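11R-lipoxygenase (Gersemia fruticosa, PDB 3VF1) probably oxygenates polyunsaturated fatty acids with molecular oxygen at a non-heme iron centre, under regulation by calcium. Local coordinates at residues K137-N142 with E152-E157; A404-R409 with R532-N537; Q512-D517 with N648-A653. One frame throughout, in Å; residues are numbered along the deposited sequence.

Contact 1. Residues K137-N142 with E152-E157; sequences KAILPN and EQRTKE
Arg154 reaches out from its helix end-on toward the backbone of Ile139, and both terminal nitrogens close on the same carbonyl oxygen. NH2 lies 2.8 Å from Ile139 O and comes to it in the carbonyl plane; NH1, 3.1 Å from the same Ile139 O, approaches from well above that plane with a more bent N-H. The oxygen itself sits within the guanidinium plane. A bend at chi3 (-57°) lets the chain present its end this way. Pro141 crosses the arginine at about a right angle and lies over one guanidinium face, its CA 3.7 Å above the plane of the Arg154 group and its CD 3.6 Å from Arg154 NH2. CG2 of Ile139 approaches NH1 of Arg154 at 3.9 Å. NE makes a salt bridge with Glu526, which together with Pro141 over the face limits how the flat group can turn, and NH1 also donates to Asn146. The arginine thus ties helix 148-164 back to the loop leading into it. Here the chain leaves the beta-sandwich at strand 130-134 and runs into helix 148-164, consistent with the passage from PLAT domain to helical catalytic domain in lipoxygenases.

Contact 2. Residues A404-R409 with R532-N537; sequences AVSSWR and RDLHEN
Arg409 turns its guanidinium toward Asp533 through a bend at chi3 (54°), while Asp533 holds CG anti to its own backbone N (chi1 -161°), which swings the carboxylate out toward Arg409 NE. The two side chains cross at about a right angle. NE of Arg409 donates to OD2 of Asp533 over 2.9 Å in a nearly straight salt bridge. OD2 accepts through its syn lone pair and lies in the guanidinium plane, although the carboxylate is turned roughly halfway between coplanar and perpendicular to that plane. Arg409 therefore binds by its inner nitrogen, leaving NH1 to bond Tyr165 O.

The helices involved belong to the catalytic domain of the lipoxygenase fold. Helix 369-410 is the long core helix that carries the iron ligands His392 and His397 further back along its length, and helix 525-538 packs across its C-terminal part with the axes of the short segments 9.6 Å apart at 131°.

Beside the ion pair, Ser406 meets Leu534: CB of the serine is 3.5 Å from CD2 of the leucine, an aliphatic contact. Ser406 OG, 3.7 Å from Asp533 CB, spends its polarity on Trp530 O in the same helix as the aspartate. Buried Asp533 has four donors, one of them an arginine, which would favour its ionised form. Both carboxylate oxygens are shared: OD2 also accepts from Asn410, and OD1 accepts from Trp167 as well as from Asn537 ND2 at 2.9 Å, one turn further along.

Contact 3. Residues Q512-D517 with N648-A653; sequences QIYYND and NLFGDA
The polar part of the contact is one hydrogen bond, from Tyr514 OH to Asp652 OD2 at 2.7 Å. The two side chains arrive from opposite directions. The acceptor lies near the plane of the phenol ring, at its edge, but the hydroxyl comes to the carboxylate from above that group's plane; ring and carboxylate are turned 70° against each other. Asp652 CG stands anti to its carbonyl carbon, beside the backbone N (chi1 -53°), which brings OD2 over to the tyrosine. The same oxygen accepts from the backbone N of Ala138, so two donors hold it.

The apolar part is made by Phe650. Its ring edge faces the hydroxyl, with CD1 of Phe650 3.5 Å from Tyr514 OH, and CE1 of Phe650 touches CE2 of Tyr514 at 4.1 Å; the side chains pass each other at a slant and their rings do not stack. On the tyrosine's own segment, Ile513 CG2 sits 3.6 Å above the centre of the Tyr514 ring and covers one face. A phenylalanine in place of Tyr514 would probably keep much of this packing but leave Asp652 OD2 without its phenolic donor and the carboxylate freer to turn.

Within the loop, Asn648 OD1 accepts from Phe650 N at 2.9 Å and also lies at the edge of the Phe650 ring. Helix 416-425 touches both aromatic residues, through Pro416 on Tyr514 and Lys419 on Phe650. An Asx turn thus opens loop 648-653 at Asn648. Asp652 holds the N-cap position of helix 653-676, but its side chain makes no capping bond, OD2 going to Tyr514 and Ala138 instead. In this part of the lipoxygenase catalytic domain the last, weakly bonded turn of helix 491-514 meets the loop that leads into helix 653-676.

How the contacts relate
Contacts 1 and 3 adjoin, their centres 14 Å apart. Leu140 CD1 packs 3.2 Å from Tyr514 O and Leu140 CD2 lies 3.4 Å from Tyr515 OH, so loop 137-142 is seated against the catalytic domain at contact 3 while it receives helix 148-164 at contact 1. Contact 2 stands deeper, its centre 18 Å from that of contact 1 and 22 Å from that of contact 3, and touches neither; its nearest atoms come within about 6 Å of contact 1 and about 9 Å of contact 3. Helix 525-538 has a part in both contacts 1 and 2. All three lie away from the iron site, but contact 2 involves the helix that bears His392 and His397.

Contact 1. Residues K137-N142 with E152-E157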
loop_
_atom_site.group_PDB
_atom_site.type_symbol
_atom_site.label_atom_id
_atom_site.label_comp_id
_atom_site.label_asym_id
_atom_site.label_seq_id
_atom_site.Cartn_x
_atom_site.Cartn_y
_atom_site.Cartn_z
ATOM N N LYS A 137 -7.431 -8.573 26.795
ATOM C CA LYS A 137 -8.070 -9.803 26.329
ATOM C C LYS A 137 -9.027 -9.554 25.160
ATOM O O LYS A 137 -9.901 -8.690 25.233
ATOM C CB LYS A 137 -8.831 -10.454 27.488
ATOM C CG LYS A 137 -9.210 -11.909 27.270
ATOM C CD LYS A 137 -10.099 -12.409 28.402
ATOM C CE LYS A 137 -10.421 -13.892 28.267
ATOM N NZ LYS A 137 -9.260 -14.762 28.612
ATOM N N ALA A 138 -8.855 -10.316 24.083
ATOM C CA ALA A 138 -9.739 -10.221 22.925
ATOM C C ALA A 138 -10.919 -11.169 23.103
ATOM O O ALA A 138 -10.749 -12.310 23.533
ATOM C CB ALA A 138 -8.981 -10.544 21.644
ATOM N N ILE A 139 -12.114 -10.694 22.767
ATOM C CA ILE A 139 -13.338 -11.438 23.047
ATOM C C ILE A 139 -14.321 -11.387 21.883
ATOM O O ILE A 139 -14.755 -10.311 21.470
ATOM C CB ILE A 139 -14.039 -10.879 24.301
ATOM C CG1 ILE A 139 -13.093 -10.921 25.502
ATOM C CG2 ILE A 139 -15.312 -11.662 24.594
ATOM C CD1 ILE A 139 -13.608 -10.174 26.710
ATOM N N LEU A 140 -14.672 -12.557 21.360
ATOM C CA LEU A 140 -15.685 -12.660 20.316
ATOM C C LEU A 140 -17.066 -12.397 20.905
ATOM O O LEU A 140 -17.297 -12.650 22.087
ATOM C CB LEU A 140 -15.648 -14.053 19.685
ATOM C CG LEU A 140 -14.352 -14.423 18.966
ATOM C CD1 LEU A 140 -14.334 -15.901 18.610
ATOM C CD2 LEU A 140 -14.188 -13.572 17.720
ATOM N N PRO A 141 -17.996 -11.890 20.083
ATOM C CA PRO A 141 -19.353 -11.623 20.572
ATOM C C PRO A 141 -20.079 -12.908 20.956
ATOM O O PRO A 141 -20.881 -12.909 21.888
ATOM C CB PRO A 141 -20.033 -10.956 19.374
ATOM C CG PRO A 141 -19.277 -11.440 18.189
ATOM C CD PRO A 141 -17.859 -11.597 18.645
ATOM N N ASN A 142 -19.791 -13.990 20.239
ATOM C CA ASN A 142 -20.397 -15.285 20.527
ATOM C C ASN A 142 -19.546 -16.114 21.487
ATOM O O ASN A 142 -19.653 -17.339 21.523
ATOM C CB ASN A 142 -20.626 -16.065 19.231
ATOM C CG ASN A 142 -19.344 -16.298 18.454
ATOM O OD1 ASN A 142 -18.416 -15.494 18.512
ATOM N ND2 ASN A 142 -19.288 -17.402 17.722
ATOM N N GLU A 152 -22.955 -5.184 26.005
ATOM C CA GLU A 152 -23.725 -3.955 25.845
ATOM C C GLU A 152 -22.841 -2.811 25.361
ATOM O O GLU A 152 -23.298 -1.932 24.631
ATOM C CB GLU A 152 -24.406 -3.571 27.160
ATOM C CG GLU A 152 -25.566 -4.478 27.541
ATOM C CD GLU A 152 -26.300 -4.004 28.781
ATOM O OE1 GLU A 152 -25.840 -3.028 29.412
ATOM O OE2 GLU A 152 -27.340 -4.608 29.122
ATOM N N GLN A 153 -21.577 -2.829 25.768
ATOM C CA GLN A 153 -20.643 -1.776 25.394
ATOM C C GLN A 153 -20.250 -1.872 23.921
ATOM O O GLN A 153 -20.332 -0.889 23.184
ATOM C CB GLN A 153 -19.392 -1.839 26.272
ATOM C CG GLN A 153 -18.378 -0.745 25.973
ATOM C CD GLN A 153 -18.986 0.643 26.030
ATOM O OE1 GLN A 153 -18.883 1.416 25.079
ATOM N NE2 GLN A 153 -19.624 0.967 27.150
ATOM N N ARG A 154 -19.828 -3.061 23.498
ATOM C CA ARG A 154 -19.364 -3.266 22.129
ATOM C C ARG A 154 -20.423 -2.891 21.102
ATOM O O ARG A 154 -20.100 -2.489 19.986
ATOM C CB ARG A 154 -18.922 -4.718 21.927
ATOM C CG ARG A 154 -20.037 -5.742 22.047
ATOM C CD ARG A 154 -19.468 -7.133 22.276
ATOM N NE ARG A 154 -18.537 -7.521 21.220
ATOM C CZ ARG A 154 -17.541 -8.391 21.371
ATOM N NH1 ARG A 154 -17.322 -8.976 22.542
ATOM N NH2 ARG A 154 -16.751 -8.672 20.345
ATOM N N THR A 155 -21.689 -3.017 21.482
ATOM C CA THR A 155 -22.787 -2.655 20.596
ATOM C C THR A 155 -22.872 -1.137 20.464
ATOM O O THR A 155 -23.174 -0.609 19.394
ATOM C CB THR A 155 -24.129 -3.193 21.117
ATOM O OG1 THR A 155 -24.059 -4.618 21.252
ATOM C CG2 THR A 155 -25.259 -2.835 20.163
ATOM N N LYS A 156 -22.597 -0.443 21.563
ATOM C CA LYS A 156 -22.628 1.014 21.583
ATOM C C LYS A 156 -21.424 1.593 20.845
ATOM O O LYS A 156 -21.553 2.549 20.082
ATOM C CB LYS A 156 -22.647 1.518 23.027
ATOM C CG LYS A 156 -22.510 3.025 23.168
ATOM C CD LYS A 156 -22.528 3.442 24.631
ATOM C CE LYS A 156 -22.180 4.914 24.801
ATOM N NZ LYS A 156 -23.138 5.812 24.096
ATOM N N GLU A 157 -20.254 1.008 21.081
ATOM C CA GLU A 157 -19.024 1.460 20.444
ATOM C C GLU A 157 -19.179 1.461 18.928
ATOM O O GLU A 157 -18.968 2.480 18.268
ATOM C CB GLU A 157 -17.864 0.548 20.843
ATOM C CG GLU A 157 -16.495 1.060 20.431
ATOM C CD GLU A 157 -15.397 0.040 20.674
ATOM O OE1 GLU A 157 -15.705 -1.171 20.684
ATOM O OE2 GLU A 157 -14.227 0.444 20.855
#

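Contact 2. Residues A404-R409 with R532-N537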
loop_
_atom_site.group_PDB
_atom_site.type_symbol
_atom_site.label_atom_id
_atom_site.label_comp_id
_atom_site.label_asym_id
_atom_site.label_seq_id
_atom_site.Cartn_x
_atom_site.Cartn_y
_atom_site.Cartn_z
ATOM N N ALA A 404 -10.541 -0.862 5.921
ATOM C CA ALA A 404 -10.338 0.036 7.051
ATOM C C ALA A 404 -11.671 0.638 7.475
ATOM O O ALA A 404 -11.988 0.692 8.660
ATOM C CB ALA A 404 -9.350 1.135 6.687
ATOM N N VAL A 405 -12.449 1.082 6.493
ATOM C CA VAL A 405 -13.744 1.700 6.759
ATOM C C VAL A 405 -14.706 0.701 7.398
ATOM O O VAL A 405 -15.420 1.032 8.344
ATOM C CB VAL A 405 -14.374 2.262 5.468
ATOM C CG1 VAL A 405 -15.770 2.800 5.744
ATOM C CG2 VAL A 405 -13.490 3.348 4.875
ATOM N N SER A 406 -14.719 -0.524 6.880
ATOM C CA SER A 406 -15.618 -1.551 7.391
ATOM C C SER A 406 -15.234 -1.957 8.811
ATOM O O SER A 406 -16.096 -2.311 9.615
ATOM C CB SER A 406 -15.620 -2.777 6.477
ATOM O OG SER A 406 -16.538 -3.746 6.950
ATOM N N SER A 407 -13.942 -1.910 9.119
ATOM C CA SER A 407 -13.470 -2.233 10.460
ATOM C C SER A 407 -14.083 -1.289 11.486
ATOM O O SER A 407 -14.567 -1.723 12.533
ATOM C CB SER A 407 -11.944 -2.150 10.537
ATOM O OG SER A 407 -11.332 -3.195 9.798
ATOM N N TRP A 408 -14.060 0.005 11.182
ATOM C CA TRP A 408 -14.586 1.014 12.094
ATOM C C TRP A 408 -16.100 0.911 12.243
ATOM O O TRP A 408 -16.650 1.228 13.297
ATOM C CB TRP A 408 -14.207 2.418 11.615
ATOM C CG TRP A 408 -12.784 2.787 11.911
ATOM C CD1 TRP A 408 -11.726 2.744 11.051
ATOM C CD2 TRP A 408 -12.264 3.254 13.162
ATOM N NE1 TRP A 408 -10.580 3.156 11.687
ATOM C CE2 TRP A 408 -10.883 3.474 12.984
ATOM C CE3 TRP A 408 -12.831 3.507 14.414
ATOM C CZ2 TRP A 408 -10.062 3.933 14.013
ATOM C CZ3 TRP A 408 -12.014 3.963 15.434
ATOM C CH2 TRP A 408 -10.645 4.171 15.227
ATOM N N ARG A 409 -16.769 0.455 11.190
ATOM C CA ARG A 409 -18.229 0.438 11.156
ATOM C C ARG A 409 -18.854 -0.819 11.760
ATOM O O ARG A 409 -20.016 -0.797 12.161
ATOM C CB ARG A 409 -18.717 0.587 9.714
ATOM C CG ARG A 409 -18.492 1.963 9.119
ATOM C CD ARG A 409 -18.779 1.972 7.627
ATOM N NE ARG A 409 -20.110 1.456 7.318
ATOM C CZ ARG A 409 -21.240 2.136 7.489
ATOM N NH1 ARG A 409 -21.218 3.366 7.983
ATOM N NH2 ARG A 409 -22.401 1.579 7.173
ATOM N N ARG A 532 -20.024 -8.440 5.139
ATOM C CA ARG A 532 -21.238 -8.085 4.412
ATOM C C ARG A 532 -21.199 -6.622 3.974
ATOM O O ARG A 532 -21.703 -6.269 2.908
ATOM C CB ARG A 532 -22.483 -8.341 5.265
ATOM C CG ARG A 532 -23.777 -7.916 4.582
ATOM C CD ARG A 532 -25.019 -8.436 5.297
ATOM N NE ARG A 532 -25.127 -7.947 6.671
ATOM C CZ ARG A 532 -24.827 -8.653 7.761
ATOM N NH1 ARG A 532 -24.396 -9.907 7.672
ATOM N NH2 ARG A 532 -24.961 -8.099 8.957
ATOM N N ASP A 533 -20.598 -5.776 4.801
ATOM C CA ASP A 533 -20.487 -4.358 4.485
ATOM C C ASP A 533 -19.506 -4.147 3.333
ATOM O O ASP A 533 -19.675 -3.241 2.516
ATOM C CB ASP A 533 -20.037 -3.573 5.718
ATOM C CG ASP A 533 -20.342 -2.092 5.610
ATOM O OD1 ASP A 533 -21.096 -1.703 4.694
ATOM O OD2 ASP A 533 -19.836 -1.320 6.451
ATOM N N LEU A 534 -18.479 -4.990 3.272
ATOM C CA LEU A 534 -17.505 -4.937 2.188
ATOM C C LEU A 534 -18.129 -5.390 0.873
ATOM O O LEU A 534 -17.933 -4.761 -0.168
ATOM C CB LEU A 534 -16.300 -5.822 2.514
ATOM C CG LEU A 534 -15.416 -5.352 3.668
ATOM C CD1 LEU A 534 -14.376 -6.407 4.010
ATOM C CD2 LEU A 534 -14.752 -4.029 3.327
ATOM N N HIS A 535 -18.882 -6.485 0.927
ATOM C CA HIS A 535 -19.502 -7.050 -0.265
ATOM C C HIS A 535 -20.494 -6.081 -0.898
ATOM O O HIS A 535 -20.623 -6.023 -2.120
ATOM C CB HIS A 535 -20.219 -8.356 0.082
ATOM C CG HIS A 535 -21.019 -8.921 -1.048
ATOM N ND1 HIS A 535 -20.495 -9.811 -1.961
ATOM C CD2 HIS A 535 -22.305 -8.718 -1.419
ATOM C CE1 HIS A 535 -21.424 -10.135 -2.842
ATOM N NE2 HIS A 535 -22.533 -9.485 -2.536
ATOM N N GLU A 536 -21.190 -5.319 -0.062
ATOM C CA GLU A 536 -22.267 -4.454 -0.533
ATOM C C GLU A 536 -21.787 -3.050 -0.885
ATOM O O GLU A 536 -22.152 -2.509 -1.927
ATOM C CB GLU A 536 -23.374 -4.377 0.522
ATOM C CG GLU A 536 -24.061 -5.710 0.781
ATOM C CD GLU A 536 -25.088 -5.635 1.895
ATOM O OE1 GLU A 536 -25.133 -4.602 2.597
ATOM O OE2 GLU A 536 -25.852 -6.610 2.066
ATOM N N ASN A 537 -20.967 -2.463 -0.017
ATOM C CA ASN A 537 -20.530 -1.082 -0.199
ATOM C C ASN A 537 -19.037 -0.940 -0.490
ATOM O O ASN A 537 -18.619 0.004 -1.160
ATOM C CB ASN A 537 -20.891 -0.255 1.037
ATOM C CG ASN A 537 -22.373 -0.304 1.356
ATOM O OD1 ASN A 537 -23.183 0.354 0.700
ATOM N ND2 ASN A 537 -22.736 -1.082 2.369
#

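Contact 3. Residues Q512-D517 with N648-A653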
loop_
_atom_site.group_PDB
_atom_site.type_symbol
_atom_site.label_atom_id
_atom_site.label_comp_id
_atom_site.label_asym_id
_atom_site.label_seq_id
_atom_site.Cartn_x
_atom_site.Cartn_y
_atom_site.Cartn_z
ATOM N N GLN A 512 -6.974 -19.226 14.804
ATOM C CA GLN A 512 -7.237 -20.511 15.450
ATOM C C GLN A 512 -7.137 -20.426 16.971
ATOM O O GLN A 512 -7.502 -21.365 17.675
ATOM C CB GLN A 512 -6.296 -21.589 14.908
ATOM C CG GLN A 512 -6.628 -22.012 13.483
ATOM C CD GLN A 512 -5.805 -23.194 13.010
ATOM O OE1 GLN A 512 -4.935 -23.690 13.729
ATOM N NE2 GLN A 512 -6.079 -23.654 11.794
ATOM N N ILE A 513 -6.645 -19.298 17.476
ATOM C CA ILE A 513 -6.623 -19.053 18.913
ATOM C C ILE A 513 -8.019 -18.707 19.422
ATOM O O ILE A 513 -8.387 -19.070 20.541
ATOM C CB ILE A 513 -5.660 -17.901 19.276
ATOM C CG1 ILE A 513 -4.206 -18.372 19.188
ATOM C CG2 ILE A 513 -5.942 -17.384 20.681
ATOM C CD1 ILE A 513 -3.190 -17.256 19.326
ATOM N N TYR A 514 -8.796 -18.011 18.596
ATOM C CA TYR A 514 -10.102 -17.504 19.014
ATOM C C TYR A 514 -11.267 -18.266 18.385
ATOM O O TYR A 514 -12.326 -18.403 18.997
ATOM C CB TYR A 514 -10.200 -16.013 18.691
ATOM C CG TYR A 514 -9.112 -15.206 19.356
ATOM C CD1 TYR A 514 -9.241 -14.786 20.672
ATOM C CD2 TYR A 514 -7.948 -14.881 18.677
ATOM C CE1 TYR A 514 -8.244 -14.059 21.291
ATOM C CE2 TYR A 514 -6.945 -14.152 19.286
ATOM C CZ TYR A 514 -7.100 -13.743 20.593
ATOM O OH TYR A 514 -6.106 -13.019 21.208
ATOM N N TYR A 515 -11.071 -18.760 17.167
ATOM C CA TYR A 515 -12.096 -19.542 16.486
ATOM C C TYR A 515 -11.746 -21.022 16.546
ATOM O O TYR A 515 -10.838 -21.479 15.856
ATOM C CB TYR A 515 -12.229 -19.105 15.028
ATOM C CG TYR A 515 -12.677 -17.672 14.848
ATOM C CD1 TYR A 515 -11.753 -16.637 14.778
ATOM C CD2 TYR A 515 -14.024 -17.355 14.738
ATOM C CE1 TYR A 515 -12.158 -15.327 14.609
ATOM C CE2 TYR A 515 -14.440 -16.048 14.568
ATOM C CZ TYR A 515 -13.502 -15.039 14.505
ATOM O OH TYR A 515 -13.908 -13.737 14.334
ATOM N N ASN A 516 -12.474 -21.768 17.371
ATOM C CA ASN A 516 -12.177 -23.178 17.580
ATOM C C ASN A 516 -12.661 -24.045 16.422
ATOM O O ASN A 516 -12.161 -25.151 16.214
ATOM C CB ASN A 516 -12.801 -23.664 18.890
ATOM C CG ASN A 516 -11.896 -24.615 19.648
ATOM O OD1 ASN A 516 -11.539 -24.363 20.800
ATOM N ND2 ASN A 516 -11.513 -25.712 19.003
ATOM N N ASP A 517 -13.631 -23.542 15.666
ATOM C CA ASP A 517 -14.188 -24.296 14.550
ATOM C C ASP A 517 -14.961 -23.383 13.605
ATOM O O ASP A 517 -15.128 -22.194 13.875
ATOM C CB ASP A 517 -15.093 -25.419 15.065
ATOM C CG ASP A 517 -16.201 -24.913 15.976
ATOM O OD1 ASP A 517 -16.801 -23.860 15.669
ATOM O OD2 ASP A 517 -16.469 -25.571 17.002
ATOM N N ASN A 648 1.038 -2.752 20.203
ATOM C CA ASN A 648 0.248 -3.978 20.221
ATOM C C ASN A 648 -1.035 -3.853 21.038
ATOM O O ASN A 648 -1.019 -3.381 22.175
ATOM C CB ASN A 648 1.090 -5.131 20.764
ATOM C CG ASN A 648 0.352 -6.446 20.741
ATOM O OD1 ASN A 648 -0.530 -6.661 19.909
ATOM N ND2 ASN A 648 0.703 -7.337 21.656
ATOM N N LEU A 649 -2.143 -4.291 20.450
ATOM C CA LEU A 649 -3.440 -4.243 21.112
ATOM C C LEU A 649 -3.790 -5.577 21.769
ATOM O O LEU A 649 -4.722 -5.655 22.566
ATOM C CB LEU A 649 -4.528 -3.864 20.107
ATOM C CG LEU A 649 -4.361 -2.502 19.437
ATOM C CD1 LEU A 649 -5.453 -2.282 18.401
ATOM C CD2 LEU A 649 -4.373 -1.390 20.474
ATOM N N PHE A 650 -3.043 -6.624 21.434
ATOM C CA PHE A 650 -3.294 -7.947 21.997
ATOM C C PHE A 650 -2.793 -8.051 23.432
ATOM O O PHE A 650 -1.668 -7.657 23.738
ATOM C CB PHE A 650 -2.628 -9.031 21.146
ATOM C CG PHE A 650 -3.366 -9.345 19.877
ATOM C CD1 PHE A 650 -4.492 -10.145 19.900
ATOM C CD2 PHE A 650 -2.926 -8.850 18.661
ATOM C CE1 PHE A 650 -5.174 -10.440 18.736
ATOM C CE2 PHE A 650 -3.601 -9.143 17.495
ATOM C CZ PHE A 650 -4.728 -9.940 17.532
ATOM N N GLY A 651 -3.640 -8.582 24.308
ATOM C CA GLY A 651 -3.261 -8.832 25.686
ATOM C C GLY A 651 -3.017 -10.308 25.939
ATOM O O GLY A 651 -2.247 -10.676 26.828
ATOM N N ASP A 652 -3.671 -11.157 25.153
ATOM C CA ASP A 652 -3.559 -12.600 25.328
ATOM C C ASP A 652 -2.140 -13.077 25.043
ATOM O O ASP A 652 -1.566 -12.762 24.002
ATOM C CB ASP A 652 -4.546 -13.324 24.410
ATOM C CG ASP A 652 -5.968 -12.817 24.566
ATOM O OD1 ASP A 652 -6.640 -13.215 25.540
ATOM O OD2 ASP A 652 -6.414 -12.024 23.711
ATOM N N ALA A 653 -1.582 -13.844 25.973
ATOM C CA ALA A 653 -0.213 -14.331 25.850
ATOM C C ALA A 653 -0.061 -15.275 24.659
ATOM O O ALA A 653 1.036 -15.433 24.123
ATOM C CB ALA A 653 0.215 -15.025 27.135
#